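Local coordinates for E3 ubiquitin-protein ligase RNF31 (Mus musculus, PDB 5Y3T) that transfers ubiquitin as a RING-type E3 ligase (HOIP) and, through the paired UBA region in this fragment, probably binds its partner HOIL-1, at residues B[69-74]-B[96-101]; B[121-126]-B[131-136]; B[81-84]-B[88-91]; B[27-32]-B[75-80]. All coordinates share one frame; numbering follows the deposited sequence.

Contact 4 opens first along the chain, on helix 27-37. It closes at residues 75-80 of helix 73-82, with helix 42-64 inside its loop. Contact 1 opens at residues 69-74, before that loop has closed, so contacts 1 and 4 cross. Contact 1 closes on helix 87-107. Contact 3 is nested inside it as the short turn from helix 73-82 to helix 87-107. Contact 2 follows in series and joins helix 116-122 to helix 127-145. Contacts 1, 3 and 4 all draw on helix 73-82. A salt bridge from Arg98 to Glu75 connects contacts 1 and 4. A probable hydrogen bond from Lys101 to Gly125 connects contacts 1 and 2.

Contact 1 (B[69-74]-B[96-101]); sequences GAFSCQ and RARRRK
The backbones come nearest at Phe71 and Arg98, whose CA atoms lie 8.2 Å apart where the loop before helix 73-82 passes helix 87-107. Arg98 CG is anti to the backbone N (chi1 180°), and bends at the next two torsions bring the guanidinium to the loop. There it holds Ala70 O end-on with two nitrogens. NH2 lies 2.7 Å from Ala70 O and NH1 2.8 Å from the same atom. Both bonds are bent and approach from one face of the carbonyl plane, with NH2 well above it. The contact lies within the UBA pair of HOIP and pins the lead-in of one helix to the side of the next. Ser72 is the N-cap of helix 73-82; its OG caps a backbone N in the first turn and bonds to Glu75 OE1. Arg98 NH1 also has a salt bridge to Glu75 OE1, so both share one carboxylate. The Phe71 ring touches the aliphatic part of Arg98 obliquely, with CE2 3.6 Å from Arg98 CB. Ring and guanidinium planes are 27° apart, and Arg98 CZ lies 5.0 Å from the Phe71 ring centroid, at most a weak cation-pi attraction. Ala58 and Ala61 of helix 42-64 pack against Phe71.

Contact 2 (B[121-126]-B[131-136]); sequences FQHGGD and LTELQR
Glu133 of helix 127-145 meets His123, which follows helix 116-122; their CA atoms are 9.4 Å apart. The segment on helix 127-145 opens with Leu131, whose side chain packs on Phe110. Glu133 carries the contact. Its chain runs extended beyond CG and puts OE1 3.3 Å from His123 CE1, at the ring edge and near the ring plane. The carboxylate and ring planes are 77° apart. OE1 is 3.9 Å from His123 NE2, too far for a hydrogen bond. Gln122 touches the same oxygen loosely, with CG at 4.4 Å from Glu133 OE1. Beyond Glu133, Gln135 and Arg136 bond to the backbone of another protein chain. Between the helices the chain makes a type I' turn from His123 to Asp126. Gly124 has positive phi and is the C-prime residue of a Schellman motif. Asp126 is then the N-cap of helix 127-145. His123 ND1 bonds to Ala119 O, which fixes the ring against its own helix. The carboxylate oxygen thus lies at the ring edge by CE1, whose C-H is probably polarised by the two ring nitrogens; any attraction would be modest and electrostatic.

Contact 3 (B[81-84]-B[88-91]); sequences LDRH and DEAV
Arg83 and Glu89 form a salt bridge across the turn between helix 73-82 and helix 87-107. The turn begins with a Schellman motif: His84, with positive phi, is its C-prime residue, and a weak bond from His84 N to Leu81 O belongs to it. The short turn brings helix 73-82 and helix 87-107 of the UBA pair close together. The CA atoms of Arg83 and Ala90 are only 5.7 Å apart.

The side chain of Arg83 leaves toward the second helix. CB packs on Glu89 CB at 3.9 Å. CG lies alongside the start of that helix, 3.8 Å from Glu89 CB and 4.1 Å from Ala90 N. The chain then bends at its second and third torsions, which swings the head round to the Glu89 carboxylate. CD passes at a looser distance from OE1. NE is 2.9 Å from Glu89 OE1, and NH2 is 2.9 Å from the same oxygen. This is a side-on grip by two nitrogens on one atom. OE1 sits in the guanidinium plane, but both donors meet it from above one face of the carboxylate, 38° out of its plane. The two flat groups are turned 46° apart. Sharing one oxygen bends both bonds.

Glu89 is itself fixed at its backbone, where Glu89 N donates a hydrogen bond to Asn86 OD1. Arg83 and Glu89 also pack on a basic side chain of another protein chain. Glu89 OE2 stays 4.2 Å from Arg83 NH2, and OE1 takes both bonds.

Contact 4 (B[27-32]-B[75-80]); sequences PEEVFS and EARKAW
Trp80 and Ser32 make the tightly packed half of this contact between helix 73-82 and helix 27-37; their CA atoms are 7.6 Å apart. Ser32 CB meets the indole obliquely, 3.7 Å from Trp80 NE1. The six-membered ring reaches on to the serine backbone, with CZ2 at 3.8 Å from Ser32 O. Trp80 CG is anti to the backbone N (chi1 161°), which carries the ring across to helix 27-37. Leu50, Val53 and Leu54 of helix 42-64 also pack on the indole, and Tyr36 meets it edge-to-face. Trp80, itself buried, thus joins three helices of the UBA pair. Ser32 OG points back to Glu28 O of its own helix.

The other half is looser and lies toward solvent. Arg77 is exposed and reaches over from CG to NE in a straight chain. Its NH2 is 2.6 Å from Glu29 OE2, in a salt bridge. NE adds a weak, bent bond to the same oxygen at 3.3 Å. The carboxylate and guanidinium planes stand 80° apart, and NH2 meets OE2 from well above the carboxylate plane. Glu29 OE1 bonds to Ser26 N at the head of the helix, so the carboxylate is held from both of its oxygens. The chemistry suggests that apolar burial round Trp80 holds the helices together, while the ion pair adds a tie on the exposed side.

Contact 1 (B[69-74]-B[96-101])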
loop_
_atom_site.group_PDB
_atom_site.type_symbol
_atom_site.label_atom_id
_atom_site.label_comp_id
_atom_site.label_asym_id
_atom_site.label_seq_id
_atom_site.Cartn_x
_atom_site.Cartn_y
_atom_site.Cartn_z
ATOM N N GLY B 69 19.884 -0.283 8.200
ATOM C CA GLY B 69 20.502 -1.298 7.396
ATOM C C GLY B 69 20.543 -0.806 5.983
ATOM O O GLY B 69 20.397 0.384 5.714
ATOM N N ALA B 70 20.697 -1.759 5.082
ATOM C CA ALA B 70 21.020 -1.490 3.710
ATOM C C ALA B 70 19.749 -1.666 2.916
ATOM O O ALA B 70 19.014 -2.624 3.121
ATOM C CB ALA B 70 22.085 -2.470 3.234
ATOM N N PHE B 71 19.556 -0.770 1.957
ATOM C CA PHE B 71 18.386 -0.743 1.095
ATOM C C PHE B 71 18.640 -1.485 -0.203
ATOM O O PHE B 71 19.729 -1.371 -0.798
ATOM C CB PHE B 71 17.970 0.723 0.849
ATOM C CG PHE B 71 17.596 1.447 2.137
ATOM C CD1 PHE B 71 18.572 2.028 2.935
ATOM C CD2 PHE B 71 16.264 1.492 2.568
ATOM C CE1 PHE B 71 18.240 2.650 4.140
ATOM C CE2 PHE B 71 15.923 2.101 3.770
ATOM C CZ PHE B 71 16.909 2.678 4.560
ATOM N N SER B 72 17.630 -2.248 -0.624
ATOM C CA SER B 72 17.651 -3.012 -1.862
ATOM C C SER B 72 17.118 -2.182 -3.009
ATOM O O SER B 72 16.401 -1.222 -2.798
ATOM C CB SER B 72 16.782 -4.269 -1.731
ATOM O OG SER B 72 15.461 -3.936 -1.364
ATOM N N CYS B 73 17.463 -2.591 -4.229
ATOM C CA CYS B 73 17.009 -1.964 -5.468
ATOM C C CYS B 73 15.517 -2.077 -5.559
ATOM O O CYS B 73 14.898 -1.182 -6.027
ATOM C CB CYS B 73 17.614 -2.653 -6.715
ATOM S SG CYS B 73 19.409 -2.935 -6.674
ATOM N N GLN B 74 14.928 -3.181 -5.122
ATOM C CA GLN B 74 13.460 -3.343 -5.204
ATOM C C GLN B 74 12.798 -2.262 -4.320
ATOM O O GLN B 74 11.844 -1.661 -4.726
ATOM C CB GLN B 74 12.979 -4.752 -4.831
ATOM C CG GLN B 74 13.535 -5.889 -5.709
ATOM C CD GLN B 74 15.046 -6.233 -5.491
ATOM O OE1 GLN B 74 15.455 -6.772 -4.446
ATOM N NE2 GLN B 74 15.872 -5.916 -6.494
ATOM N N ARG B 96 11.207 5.567 4.930
ATOM C CA ARG B 96 9.963 5.408 5.680
ATOM C C ARG B 96 9.345 4.032 5.538
ATOM O O ARG B 96 8.958 3.429 6.523
ATOM C CB ARG B 96 8.963 6.494 5.278
ATOM C CG ARG B 96 9.374 7.861 5.827
ATOM C CD ARG B 96 8.665 8.965 5.090
ATOM N NE ARG B 96 9.024 10.262 5.602
ATOM C CZ ARG B 96 8.396 11.408 5.338
ATOM N NH1 ARG B 96 7.334 11.465 4.559
ATOM N NH2 ARG B 96 8.831 12.515 5.903
ATOM N N ALA B 97 9.252 3.533 4.322
ATOM C CA ALA B 97 8.800 2.150 4.095
ATOM C C ALA B 97 9.581 1.130 4.923
ATOM O O ALA B 97 8.968 0.287 5.553
ATOM C CB ALA B 97 8.833 1.753 2.615
ATOM N N ARG B 98 10.906 1.237 4.953
ATOM C CA ARG B 98 11.708 0.284 5.691
ATOM C C ARG B 98 11.594 0.455 7.203
ATOM O O ARG B 98 11.545 -0.533 7.908
ATOM C CB ARG B 98 13.161 0.424 5.294
ATOM C CG ARG B 98 14.080 -0.537 6.027
ATOM C CD ARG B 98 14.076 -1.957 5.434
ATOM N NE ARG B 98 15.424 -2.348 5.726
ATOM C CZ ARG B 98 16.398 -2.645 4.879
ATOM N NH1 ARG B 98 16.227 -2.859 3.579
ATOM N NH2 ARG B 98 17.574 -2.845 5.411
ATOM N N ARG B 99 11.621 1.702 7.688
ATOM C CA ARG B 99 11.307 2.023 9.088
ATOM C C ARG B 99 9.986 1.433 9.557
ATOM O O ARG B 99 9.913 0.858 10.644
ATOM C CB ARG B 99 11.290 3.539 9.346
ATOM C CG ARG B 99 11.415 3.885 10.819
ATOM C CD ARG B 99 11.250 5.369 11.105
ATOM N NE ARG B 99 12.416 6.104 10.645
ATOM C CZ ARG B 99 12.423 7.175 9.844
ATOM N NH1 ARG B 99 11.303 7.735 9.359
ATOM N NH2 ARG B 99 13.592 7.703 9.514
ATOM N N ARG B 100 8.953 1.571 8.742
ATOM C CA ARG B 100 7.628 1.098 9.092
ATOM C C ARG B 100 7.619 -0.426 9.196
ATOM O O ARG B 100 6.918 -1.029 10.047
ATOM C CB ARG B 100 6.626 1.613 8.040
ATOM C CG ARG B 100 5.178 1.200 8.249
ATOM C CD ARG B 100 4.211 1.769 7.221
ATOM N NE ARG B 100 4.642 1.636 5.831
ATOM C CZ ARG B 100 4.602 0.509 5.100
ATOM N NH1 ARG B 100 4.179 -0.665 5.611
ATOM N NH2 ARG B 100 5.019 0.552 3.834
ATOM N N LYS B 101 8.385 -1.065 8.317
ATOM C CA LYS B 101 8.403 -2.512 8.286
ATOM C C LYS B 101 9.212 -3.092 9.449
ATOM O O LYS B 101 8.848 -4.107 9.978
ATOM C CB LYS B 101 8.878 -3.009 6.940
ATOM C CG LYS B 101 7.871 -2.718 5.858
ATOM C CD LYS B 101 8.413 -3.014 4.483
ATOM C CE LYS B 101 7.604 -2.358 3.363
ATOM N NZ LYS B 101 8.419 -2.399 2.123
#

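Contact 2 (B[121-126]-B[131-136])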
loop_
_atom_site.group_PDB
_atom_site.type_symbol
_atom_site.label_atom_id
_atom_site.label_comp_id
_atom_site.label_asym_id
_atom_site.label_seq_id
_atom_site.Cartn_x
_atom_site.Cartn_y
_atom_site.Cartn_z
ATOM N N PHE B 121 16.253 -6.691 3.647
ATOM C CA PHE B 121 17.171 -6.522 2.496
ATOM C C PHE B 121 17.142 -7.751 1.591
ATOM O O PHE B 121 16.961 -7.633 0.354
ATOM C CB PHE B 121 18.626 -6.221 2.958
ATOM C CG PHE B 121 19.616 -6.141 1.830
ATOM C CD1 PHE B 121 19.655 -5.037 0.996
ATOM C CD2 PHE B 121 20.484 -7.201 1.566
ATOM C CE1 PHE B 121 20.556 -4.980 -0.069
ATOM C CE2 PHE B 121 21.372 -7.152 0.498
ATOM C CZ PHE B 121 21.420 -6.040 -0.311
ATOM N N GLN B 122 17.306 -8.924 2.202
ATOM C CA GLN B 122 17.314 -10.204 1.464
ATOM C C GLN B 122 16.088 -10.392 0.571
ATOM O O GLN B 122 16.216 -10.941 -0.520
ATOM C CB GLN B 122 17.494 -11.409 2.426
ATOM C CG GLN B 122 18.218 -12.623 1.856
ATOM C CD GLN B 122 19.646 -12.294 1.385
ATOM O OE1 GLN B 122 20.430 -11.663 2.103
ATOM N NE2 GLN B 122 19.973 -12.702 0.167
ATOM N N HIS B 123 14.916 -9.902 0.993
ATOM C CA HIS B 123 13.660 -10.128 0.235
ATOM C C HIS B 123 13.029 -8.933 -0.462
ATOM O O HIS B 123 11.811 -8.907 -0.670
ATOM C CB HIS B 123 12.662 -10.742 1.191
ATOM C CG HIS B 123 13.019 -12.124 1.545
ATOM N ND1 HIS B 123 13.816 -12.416 2.623
ATOM C CD2 HIS B 123 12.803 -13.287 0.894
ATOM C CE1 HIS B 123 14.029 -13.716 2.659
ATOM N NE2 HIS B 123 13.440 -14.265 1.613
ATOM N N GLY B 124 13.849 -7.944 -0.818
ATOM C CA GLY B 124 13.387 -6.720 -1.493
ATOM C C GLY B 124 12.348 -5.877 -0.758
ATOM O O GLY B 124 11.548 -5.207 -1.382
ATOM N N GLY B 125 12.373 -5.899 0.566
ATOM C CA GLY B 125 11.431 -5.139 1.398
ATOM C C GLY B 125 10.111 -5.859 1.633
ATOM O O GLY B 125 9.184 -5.273 2.143
ATOM N N ASP B 126 10.017 -7.130 1.274
ATOM C CA ASP B 126 8.757 -7.867 1.360
ATOM C C ASP B 126 8.574 -8.396 2.786
ATOM O O ASP B 126 9.187 -9.405 3.180
ATOM C CB ASP B 126 8.809 -9.017 0.349
ATOM C CG ASP B 126 7.464 -9.658 0.096
ATOM O OD1 ASP B 126 6.654 -9.819 1.026
ATOM O OD2 ASP B 126 7.242 -10.054 -1.062
ATOM N N LEU B 131 9.064 -12.329 7.267
ATOM C CA LEU B 131 8.428 -13.019 8.413
ATOM C C LEU B 131 8.487 -14.556 8.329
ATOM O O LEU B 131 8.811 -15.232 9.317
ATOM C CB LEU B 131 6.967 -12.600 8.482
ATOM C CG LEU B 131 6.193 -12.964 9.726
ATOM C CD1 LEU B 131 6.816 -12.355 10.969
ATOM C CD2 LEU B 131 4.777 -12.467 9.513
ATOM N N THR B 132 8.164 -15.076 7.139
ATOM C CA THR B 132 8.336 -16.485 6.786
ATOM C C THR B 132 9.746 -16.919 7.172
ATOM O O THR B 132 9.879 -17.761 8.059
ATOM C CB THR B 132 8.061 -16.768 5.286
ATOM O OG1 THR B 132 6.728 -16.381 4.952
ATOM C CG2 THR B 132 8.180 -18.257 4.955
ATOM N N GLU B 133 10.772 -16.282 6.588
ATOM C CA GLU B 133 12.182 -16.713 6.768
ATOM C C GLU B 133 12.651 -16.669 8.238
ATOM O O GLU B 133 13.260 -17.589 8.724
ATOM C CB GLU B 133 13.147 -15.900 5.853
ATOM C CG GLU B 133 14.408 -16.679 5.403
ATOM C CD GLU B 133 15.580 -15.784 4.971
ATOM O OE1 GLU B 133 16.104 -15.960 3.838
ATOM O OE2 GLU B 133 15.988 -14.888 5.754
ATOM N N LEU B 134 12.307 -15.606 8.941
ATOM C CA LEU B 134 12.623 -15.415 10.363
ATOM C C LEU B 134 12.015 -16.430 11.330
ATOM O O LEU B 134 12.508 -16.596 12.449
ATOM C CB LEU B 134 12.148 -14.014 10.801
ATOM C CG LEU B 134 13.016 -12.830 10.350
ATOM C CD1 LEU B 134 12.247 -11.518 10.344
ATOM C CD2 LEU B 134 14.245 -12.701 11.236
ATOM N N GLN B 135 10.925 -17.065 10.936
ATOM C CA GLN B 135 10.264 -18.059 11.789
ATOM C C GLN B 135 10.549 -19.498 11.392
ATOM O O GLN B 135 10.080 -20.427 12.063
ATOM C CB GLN B 135 8.770 -17.836 11.782
ATOM C CG GLN B 135 8.359 -16.564 12.496
ATOM C CD GLN B 135 6.867 -16.337 12.416
ATOM O OE1 GLN B 135 6.202 -16.124 13.421
ATOM N NE2 GLN B 135 6.334 -16.439 11.233
ATOM N N ARG B 136 11.307 -19.692 10.322
ATOM C CA ARG B 136 11.756 -21.019 9.978
ATOM C C ARG B 136 12.337 -21.752 11.172
ATOM O O ARG B 136 11.886 -22.862 11.484
ATOM C CB ARG B 136 12.750 -20.998 8.827
ATOM C CG ARG B 136 12.061 -20.874 7.481
ATOM C CD ARG B 136 12.792 -21.566 6.320
ATOM N NE ARG B 136 11.804 -21.760 5.278
ATOM C CZ ARG B 136 11.364 -20.807 4.464
ATOM N NH1 ARG B 136 11.881 -19.554 4.488
ATOM N NH2 ARG B 136 10.394 -21.102 3.606
#

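Contact 3 (B[81-84]-B[88-91])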
loop_
_atom_site.group_PDB
_atom_site.type_symbol
_atom_site.label_atom_id
_atom_site.label_comp_id
_atom_site.label_asym_id
_atom_site.label_seq_id
_atom_site.Cartn_x
_atom_site.Cartn_y
_atom_site.Cartn_z
ATOM N N LEU B 81 9.206 5.086 -7.874
ATOM C CA LEU B 81 7.999 4.999 -8.676
ATOM C C LEU B 81 6.743 5.450 -7.985
ATOM O O LEU B 81 5.867 5.968 -8.656
ATOM C CB LEU B 81 7.769 3.568 -9.172
ATOM C CG LEU B 81 8.731 3.047 -10.240
ATOM C CD1 LEU B 81 8.188 1.719 -10.694
ATOM C CD2 LEU B 81 8.863 3.984 -11.428
ATOM N N ASP B 82 6.611 5.267 -6.673
ATOM C CA ASP B 82 5.394 5.755 -6.002
ATOM C C ASP B 82 5.387 7.281 -5.905
ATOM O O ASP B 82 4.312 7.881 -5.874
ATOM C CB ASP B 82 5.183 5.095 -4.638
ATOM C CG ASP B 82 4.933 3.576 -4.753
ATOM O OD1 ASP B 82 4.546 3.036 -5.836
ATOM O OD2 ASP B 82 5.170 2.909 -3.737
ATOM N N ARG B 83 6.573 7.902 -5.959
ATOM C CA ARG B 83 6.679 9.328 -5.944
ATOM C C ARG B 83 7.002 9.854 -7.325
ATOM O O ARG B 83 7.486 10.980 -7.478
ATOM C CB ARG B 83 7.722 9.753 -4.918
ATOM C CG ARG B 83 7.445 9.252 -3.506
ATOM C CD ARG B 83 6.006 9.470 -3.013
ATOM N NE ARG B 83 5.561 10.857 -3.158
ATOM C CZ ARG B 83 4.301 11.287 -3.045
ATOM N NH1 ARG B 83 3.290 10.456 -2.798
ATOM N NH2 ARG B 83 4.054 12.578 -3.182
ATOM N N HIS B 84 6.715 9.076 -8.350
ATOM C CA HIS B 84 6.821 9.619 -9.713
ATOM C C HIS B 84 8.123 10.315 -10.052
ATOM O O HIS B 84 8.113 11.295 -10.772
ATOM C CB HIS B 84 5.646 10.561 -10.003
ATOM C CG HIS B 84 4.349 9.841 -10.131
ATOM N ND1 HIS B 84 3.147 10.490 -10.313
ATOM C CD2 HIS B 84 4.065 8.512 -10.096
ATOM C CE1 HIS B 84 2.181 9.595 -10.378
ATOM N NE2 HIS B 84 2.715 8.388 -10.276
ATOM N N ASP B 88 13.935 13.449 -3.826
ATOM C CA ASP B 88 13.885 13.702 -2.370
ATOM C C ASP B 88 12.659 13.015 -1.738
ATOM O O ASP B 88 12.701 12.573 -0.607
ATOM C CB ASP B 88 13.822 15.205 -2.011
ATOM C CG ASP B 88 15.135 15.780 -1.443
ATOM O OD1 ASP B 88 15.997 15.051 -0.883
ATOM O OD2 ASP B 88 15.267 17.031 -1.524
ATOM N N GLU B 89 11.549 12.944 -2.438
ATOM C CA GLU B 89 10.431 12.188 -1.857
ATOM C C GLU B 89 10.659 10.684 -1.852
ATOM O O GLU B 89 10.228 9.997 -0.934
ATOM C CB GLU B 89 9.156 12.530 -2.559
ATOM C CG GLU B 89 8.750 13.939 -2.199
ATOM C CD GLU B 89 7.408 14.294 -2.753
ATOM O OE1 GLU B 89 6.767 13.460 -3.479
ATOM O OE2 GLU B 89 7.020 15.432 -2.450
ATOM N N ALA B 90 11.399 10.224 -2.850
ATOM C CA ALA B 90 11.629 8.824 -3.082
ATOM C C ALA B 90 12.538 8.294 -2.021
ATOM O O ALA B 90 12.368 7.169 -1.547
ATOM C CB ALA B 90 12.248 8.639 -4.463
ATOM N N VAL B 91 13.504 9.133 -1.659
ATOM C CA VAL B 91 14.424 8.852 -0.583
ATOM C C VAL B 91 13.676 8.825 0.732
ATOM O O VAL B 91 13.921 7.930 1.538
ATOM C CB VAL B 91 15.603 9.879 -0.537
ATOM C CG1 VAL B 91 16.382 9.792 0.784
ATOM C CG2 VAL B 91 16.555 9.637 -1.708
#

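Contact 4 (B[27-32]-B[75-80])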
loop_
_atom_site.group_PDB
_atom_site.type_symbol
_atom_site.label_atom_id
_atom_site.label_comp_id
_atom_site.label_asym_id
_atom_site.label_seq_id
_atom_site.Cartn_x
_atom_site.Cartn_y
_atom_site.Cartn_z
ATOM N N PRO B 27 3.181 2.315 -16.704
ATOM C CA PRO B 27 2.995 3.752 -16.866
ATOM C C PRO B 27 3.709 4.643 -15.821
ATOM O O PRO B 27 4.102 5.761 -16.146
ATOM C CB PRO B 27 1.477 3.903 -16.809
ATOM C CG PRO B 27 0.967 2.594 -17.317
ATOM C CD PRO B 27 1.900 1.585 -16.717
ATOM N N GLU B 28 3.910 4.143 -14.606
ATOM C CA GLU B 28 4.645 4.894 -13.590
ATOM C C GLU B 28 6.182 4.964 -13.871
ATOM O O GLU B 28 6.808 5.949 -13.497
ATOM C CB GLU B 28 4.334 4.452 -12.138
ATOM C CG GLU B 28 4.005 2.988 -11.892
ATOM C CD GLU B 28 2.576 2.643 -12.264
ATOM O OE1 GLU B 28 1.637 3.088 -11.593
ATOM O OE2 GLU B 28 2.397 1.960 -13.258
ATOM N N GLU B 29 6.755 3.951 -14.528
ATOM C CA GLU B 29 8.124 4.042 -15.116
ATOM C C GLU B 29 8.276 5.098 -16.197
ATOM O O GLU B 29 9.216 5.904 -16.174
ATOM C CB GLU B 29 8.577 2.703 -15.689
ATOM C CG GLU B 29 9.168 1.793 -14.609
ATOM C CD GLU B 29 9.275 0.308 -14.958
ATOM O OE1 GLU B 29 8.686 -0.219 -15.935
ATOM O OE2 GLU B 29 9.948 -0.367 -14.166
ATOM N N VAL B 30 7.354 5.104 -17.141
ATOM C CA VAL B 30 7.427 6.065 -18.220
ATOM C C VAL B 30 7.299 7.451 -17.619
ATOM O O VAL B 30 8.132 8.285 -17.874
ATOM C CB VAL B 30 6.354 5.826 -19.315
ATOM C CG1 VAL B 30 6.272 6.987 -20.314
ATOM C CG2 VAL B 30 6.681 4.562 -20.066
ATOM N N PHE B 31 6.279 7.679 -16.793
ATOM C CA PHE B 31 6.039 9.016 -16.272
ATOM C C PHE B 31 7.163 9.505 -15.320
ATOM O O PHE B 31 7.527 10.670 -15.352
ATOM C CB PHE B 31 4.690 9.059 -15.578
ATOM C CG PHE B 31 4.309 10.415 -15.093
ATOM C CD1 PHE B 31 3.943 11.421 -16.008
ATOM C CD2 PHE B 31 4.277 10.697 -13.721
ATOM C CE1 PHE B 31 3.562 12.687 -15.574
ATOM C CE2 PHE B 31 3.890 11.969 -13.274
ATOM C CZ PHE B 31 3.525 12.965 -14.202
ATOM N N SER B 32 7.677 8.600 -14.489
ATOM C CA SER B 32 8.779 8.883 -13.575
ATOM C C SER B 32 10.022 9.332 -14.318
ATOM O O SER B 32 10.697 10.292 -13.886
ATOM C CB SER B 32 9.113 7.654 -12.723
ATOM O OG SER B 32 8.028 7.357 -11.838
ATOM N N GLU B 75 13.357 -1.979 -3.152
ATOM C CA GLU B 75 12.845 -0.882 -2.306
ATOM C C GLU B 75 13.078 0.528 -2.856
ATOM O O GLU B 75 12.212 1.397 -2.707
ATOM C CB GLU B 75 13.423 -0.972 -0.918
ATOM C CG GLU B 75 12.838 -2.155 -0.160
ATOM C CD GLU B 75 13.597 -2.395 1.103
ATOM O OE1 GLU B 75 14.821 -2.701 0.989
ATOM O OE2 GLU B 75 12.978 -2.237 2.177
ATOM N N ALA B 76 14.221 0.741 -3.503
ATOM C CA ALA B 76 14.525 2.032 -4.092
ATOM C C ALA B 76 13.558 2.303 -5.217
ATOM O O ALA B 76 13.036 3.420 -5.304
ATOM C CB ALA B 76 15.964 2.061 -4.612
ATOM N N ARG B 77 13.328 1.277 -6.048
ATOM C CA ARG B 77 12.486 1.343 -7.240
ATOM C C ARG B 77 11.068 1.645 -6.854
ATOM O O ARG B 77 10.425 2.532 -7.429
ATOM C CB ARG B 77 12.518 -0.004 -8.030
ATOM C CG ARG B 77 11.694 -0.075 -9.314
ATOM C CD ARG B 77 11.757 -1.449 -10.018
ATOM N NE ARG B 77 10.860 -1.517 -11.206
ATOM C CZ ARG B 77 9.563 -1.920 -11.230
ATOM N NH1 ARG B 77 8.923 -2.336 -10.128
ATOM N NH2 ARG B 77 8.864 -1.910 -12.380
ATOM N N LYS B 78 10.574 0.900 -5.881
ATOM C CA LYS B 78 9.193 1.051 -5.443
ATOM C C LYS B 78 8.970 2.512 -4.970
ATOM O O LYS B 78 7.999 3.142 -5.371
ATOM C CB LYS B 78 8.905 0.023 -4.360
ATOM C CG LYS B 78 7.470 -0.043 -3.863
ATOM C CD LYS B 78 7.169 -1.358 -3.110
ATOM C CE LYS B 78 8.325 -1.988 -2.276
ATOM N NZ LYS B 78 8.849 -1.237 -1.082
ATOM N N ALA B 79 9.928 3.061 -4.220
ATOM C CA ALA B 79 9.848 4.453 -3.724
ATOM C C ALA B 79 9.956 5.495 -4.847
ATOM O O ALA B 79 9.132 6.392 -4.960
ATOM C CB ALA B 79 10.898 4.699 -2.647
ATOM N N TRP B 80 10.990 5.376 -5.661
ATOM C CA TRP B 80 11.126 6.158 -6.888
ATOM C C TRP B 80 9.811 6.224 -7.670
ATOM O O TRP B 80 9.331 7.277 -8.042
ATOM C CB TRP B 80 12.271 5.563 -7.710
ATOM C CG TRP B 80 12.288 5.911 -9.154
ATOM C CD1 TRP B 80 11.829 5.161 -10.223
ATOM C CD2 TRP B 80 12.829 7.074 -9.702
ATOM N NE1 TRP B 80 12.043 5.822 -11.419
ATOM C CE2 TRP B 80 12.655 7.001 -11.120
ATOM C CE3 TRP B 80 13.450 8.171 -9.147
ATOM C CZ2 TRP B 80 13.061 7.971 -11.939
ATOM C CZ3 TRP B 80 13.848 9.114 -9.944
ATOM C CH2 TRP B 80 13.651 9.035 -11.343
#